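Local coordinates for porin (Rhodobacter blasticus, PDB 3PRN), which forms trimeric channels in the bacterial outer membrane through which small hydrophilic solutes diffuse passively, at residues A[76-86]-A[130-138]. The protein carries 1 engineered substitution. Sequence-based numbering, arbitrary orientation. Where two conformers were deposited one is given.
Sequences NGVTVSVGNVD and YNGIAVTYS
Gly83 O takes two N-H groups: Gly132 N, 2.9 Å away, reaches it on a lone pair, and Val85 N bonds it weakly, closing an inverse gamma turn centred on Asn84. Strands 78-83 and 131-138 run antiparallel in the barrel, with Thr79-Thr136 and Ser81-Ala134 as hydrogen-bonded pairs. The turn swings Val85 back over Gly132 and Ala134. Val85 CG1, anti to the carbonyl carbon (chi1 -54°), rests 3.5 Å from Gly132 O, while Val85 CB meets Ala134 CB at 4.0 Å; a CB on Gly132 would strike Val85 CG2. With an alanine in its place both methyls go, and the gap opened over Gly132 would probably leave that residue's CA and O without their apolar cover. A water ties Asn84 OD1, Val85 O and Tyr130 OH together. On the other sheet face, Tyr137 CD1 lies 3.6 Å from Val78 CG2, and the ring turns its edge to Gly77 O. Asn131 packs on Ile27 of a second subunit, as do Val82 and Ile133 in at least one of their two conformers, and Ile133 also touches a bound detergent. Strand 70-75 flanks strand 78-83, and strand 142-150 flanks strand 131-138, continuing the 16-stranded porin barrel.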
loop_
_atom_site.group_PDB
_atom_site.type_symbol
_atom_site.label_atom_id
_atom_site.label_comp_id
_atom_site.label_asym_id
_atom_site.label_seq_id
_atom_site.Cartn_x
_atom_site.Cartn_y
_atom_site.Cartn_z
ATOM N N ASN A 76 13.545 -23.975 -16.277
ATOM C CA ASN A 76 13.242 -25.279 -16.878
ATOM C C ASN A 76 12.159 -26.054 -16.153
ATOM O O ASN A 76 12.414 -27.258 -15.865
ATOM C CB ASN A 76 14.528 -26.124 -16.759
ATOM C CG ASN A 76 15.378 -26.268 -18.016
ATOM O OD1 ASN A 76 15.711 -25.275 -18.653
ATOM N ND2 ASN A 76 15.773 -27.473 -18.391
ATOM N N GLY A 77 11.029 -25.427 -15.858
ATOM C CA GLY A 77 9.962 -26.201 -15.179
ATOM C C GLY A 77 10.160 -26.276 -13.671
ATOM O O GLY A 77 9.308 -26.820 -12.939
ATOM N N VAL A 78 11.305 -25.899 -13.126
ATOM C CA VAL A 78 11.519 -25.962 -11.687
ATOM C C VAL A 78 11.369 -24.546 -11.094
ATOM O O VAL A 78 11.931 -23.582 -11.621
ATOM C CB VAL A 78 12.931 -26.471 -11.342
ATOM C CG1 VAL A 78 13.133 -26.518 -9.841
ATOM C CG2 VAL A 78 13.149 -27.870 -11.932
ATOM N N THR A 79 10.653 -24.422 -10.006
ATOM C CA THR A 79 10.497 -23.122 -9.329
ATOM C C THR A 79 10.858 -23.277 -7.859
ATOM O O THR A 79 10.429 -24.216 -7.174
ATOM C CB THR A 79 9.127 -22.521 -9.510
ATOM O OG1 THR A 79 8.813 -22.305 -10.883
ATOM C CG2 THR A 79 9.000 -21.142 -8.810
ATOM N N VAL A 80 11.753 -22.400 -7.381
ATOM C CA VAL A 80 12.116 -22.389 -5.985
ATOM C C VAL A 80 11.591 -21.052 -5.429
ATOM O O VAL A 80 11.852 -20.025 -6.063
ATOM C CB VAL A 80 13.605 -22.512 -5.744
ATOM C CG1 VAL A 80 13.904 -22.548 -4.242
ATOM C CG2 VAL A 80 14.175 -23.807 -6.331
ATOM N N SER A 81 10.865 -21.070 -4.352
ATOM C CA SER A 81 10.280 -19.896 -3.730
ATOM C C SER A 81 10.658 -19.827 -2.268
ATOM O O SER A 81 10.920 -20.813 -1.583
ATOM C CB SER A 81 8.768 -19.775 -3.965
ATOM O OG SER A 81 8.146 -20.920 -3.470
ATOM N N VAL A 82 10.782 -18.577 -1.784
ATOM C CA VAL A 82 11.197 -18.311 -0.420
ATOM C C VAL A 82 10.347 -17.215 0.216
ATOM O O VAL A 82 9.840 -16.314 -0.548
ATOM C CB VAL A 82 12.688 -17.911 -0.380
ATOM C CG1 VAL A 82 13.034 -16.777 -1.329
ATOM C CG2 VAL A 82 13.143 -17.545 1.016
ATOM N N GLY A 83 10.192 -17.260 1.528
ATOM C CA GLY A 83 9.447 -16.236 2.247
ATOM C C GLY A 83 8.025 -16.640 2.518
ATOM O O GLY A 83 7.767 -17.668 3.146
ATOM N N ASN A 84 7.048 -15.843 2.060
ATOM C CA ASN A 84 5.616 -16.232 2.270
ATOM C C ASN A 84 5.218 -17.129 1.114
ATOM O O ASN A 84 4.681 -16.676 0.091
ATOM C CB ASN A 84 4.805 -14.912 2.291
ATOM C CG ASN A 84 3.328 -15.056 2.550
ATOM O OD1 ASN A 84 2.799 -16.148 2.865
ATOM N ND2 ASN A 84 2.608 -13.920 2.412
ATOM N N VAL A 85 5.495 -18.420 1.146
ATOM C CA VAL A 85 5.303 -19.376 0.107
ATOM C C VAL A 85 3.925 -20.046 0.061
ATOM O O VAL A 85 3.217 -20.028 1.076
ATOM C CB VAL A 85 6.385 -20.504 0.183
ATOM C CG1 VAL A 85 7.819 -19.876 0.188
ATOM C CG2 VAL A 85 6.295 -21.373 1.458
ATOM N N ASP A 86 3.612 -20.555 -1.110
ATOM C CA ASP A 86 2.522 -21.481 -1.318
ATOM C C ASP A 86 2.999 -22.859 -0.837
ATOM O O ASP A 86 4.104 -23.306 -1.176
ATOM C CB ASP A 86 2.125 -21.594 -2.817
ATOM C CG ASP A 86 1.380 -20.327 -3.210
ATOM O OD1 ASP A 86 0.225 -20.085 -2.686
ATOM O OD2 ASP A 86 1.920 -19.493 -4.022
ATOM N N TYR A 130 8.166 -15.651 10.323
ATOM C CA TYR A 130 7.727 -16.818 9.579
ATOM C C TYR A 130 8.431 -16.813 8.223
ATOM O O TYR A 130 8.491 -15.842 7.477
ATOM C CB TYR A 130 6.223 -16.746 9.475
ATOM C CG TYR A 130 5.493 -17.667 8.544
ATOM C CD1 TYR A 130 5.568 -17.546 7.164
ATOM C CD2 TYR A 130 4.634 -18.614 9.072
ATOM C CE1 TYR A 130 4.818 -18.348 6.324
ATOM C CE2 TYR A 130 3.885 -19.437 8.251
ATOM C CZ TYR A 130 3.953 -19.285 6.882
ATOM O OH TYR A 130 3.166 -20.094 6.110
ATOM N N ASN A 131 9.024 -17.942 7.853
ATOM C CA ASN A 131 9.744 -18.080 6.588
ATOM C C ASN A 131 9.661 -19.490 6.032
ATOM O O ASN A 131 9.877 -20.481 6.749
ATOM C CB ASN A 131 11.216 -17.663 6.782
ATOM C CG ASN A 131 11.903 -17.499 5.442
ATOM O OD1 ASN A 131 11.694 -16.468 4.802
ATOM N ND2 ASN A 131 12.683 -18.488 5.017
ATOM N N GLY A 132 9.289 -19.602 4.760
ATOM C CA GLY A 132 9.181 -20.905 4.136
ATOM C C GLY A 132 10.077 -20.994 2.910
ATOM O O GLY A 132 10.580 -19.975 2.387
ATOM N N ILE A 133 10.286 -22.233 2.464
ATOM C CA ILE A 133 10.980 -22.513 1.209
ATOM C C ILE A 133 10.064 -23.488 0.456
ATOM O O ILE A 133 9.503 -24.412 1.083
ATOM C CB ILE A 133 12.350 -23.150 1.403
ATOM C CG1 ILE A 133 13.161 -22.401 2.454
ATOM C CG2 ILE A 133 13.100 -23.281 0.089
ATOM C CD1 ILE A 133 14.425 -23.114 2.922
ATOM N N ALA A 134 9.826 -23.313 -0.818
ATOM C CA ALA A 134 8.987 -24.300 -1.503
ATOM C C ALA A 134 9.697 -24.637 -2.839
ATOM O O ALA A 134 10.468 -23.813 -3.346
ATOM C CB ALA A 134 7.574 -23.808 -1.745
ATOM N N VAL A 135 9.413 -25.829 -3.326
ATOM C CA VAL A 135 9.989 -26.215 -4.618
ATOM C C VAL A 135 8.882 -26.887 -5.395
ATOM O O VAL A 135 8.198 -27.769 -4.817
ATOM C CB VAL A 135 11.147 -27.201 -4.422
ATOM C CG1 VAL A 135 11.635 -27.657 -5.818
ATOM C CG2 VAL A 135 12.263 -26.579 -3.628
ATOM N N THR A 136 8.642 -26.480 -6.645
ATOM C CA THR A 136 7.694 -27.128 -7.502
ATOM C C THR A 136 8.386 -27.525 -8.838
ATOM O O THR A 136 9.282 -26.854 -9.352
ATOM C CB THR A 136 6.438 -26.327 -7.858
ATOM O OG1 THR A 136 6.850 -25.197 -8.653
ATOM C CG2 THR A 136 5.813 -25.736 -6.594
ATOM N N TYR A 137 7.911 -28.666 -9.332
ATOM C CA TYR A 137 8.429 -29.237 -10.553
ATOM C C TYR A 137 7.234 -29.726 -11.383
ATOM O O TYR A 137 6.502 -30.634 -10.972
ATOM C CB TYR A 137 9.442 -30.344 -10.224
ATOM C CG TYR A 137 10.056 -30.901 -11.510
ATOM C CD1 TYR A 137 10.308 -30.037 -12.583
ATOM C CD2 TYR A 137 10.352 -32.262 -11.626
ATOM C CE1 TYR A 137 10.858 -30.532 -13.768
ATOM C CE2 TYR A 137 10.902 -32.759 -12.814
ATOM C CZ TYR A 137 11.155 -31.894 -13.884
ATOM O OH TYR A 137 11.688 -32.376 -15.038
ATOM N N SER A 138 7.056 -29.068 -12.522
ATOM C CA SER A 138 5.973 -29.386 -13.477
ATOM C C SER A 138 6.586 -30.069 -14.728
ATOM O O SER A 138 7.202 -29.394 -15.570
ATOM C CB SER A 138 5.243 -28.110 -13.901
ATOM O OG SER A 138 4.538 -27.560 -12.798
HETATM O O HOH W 1 3.250 -19.046 3.516
#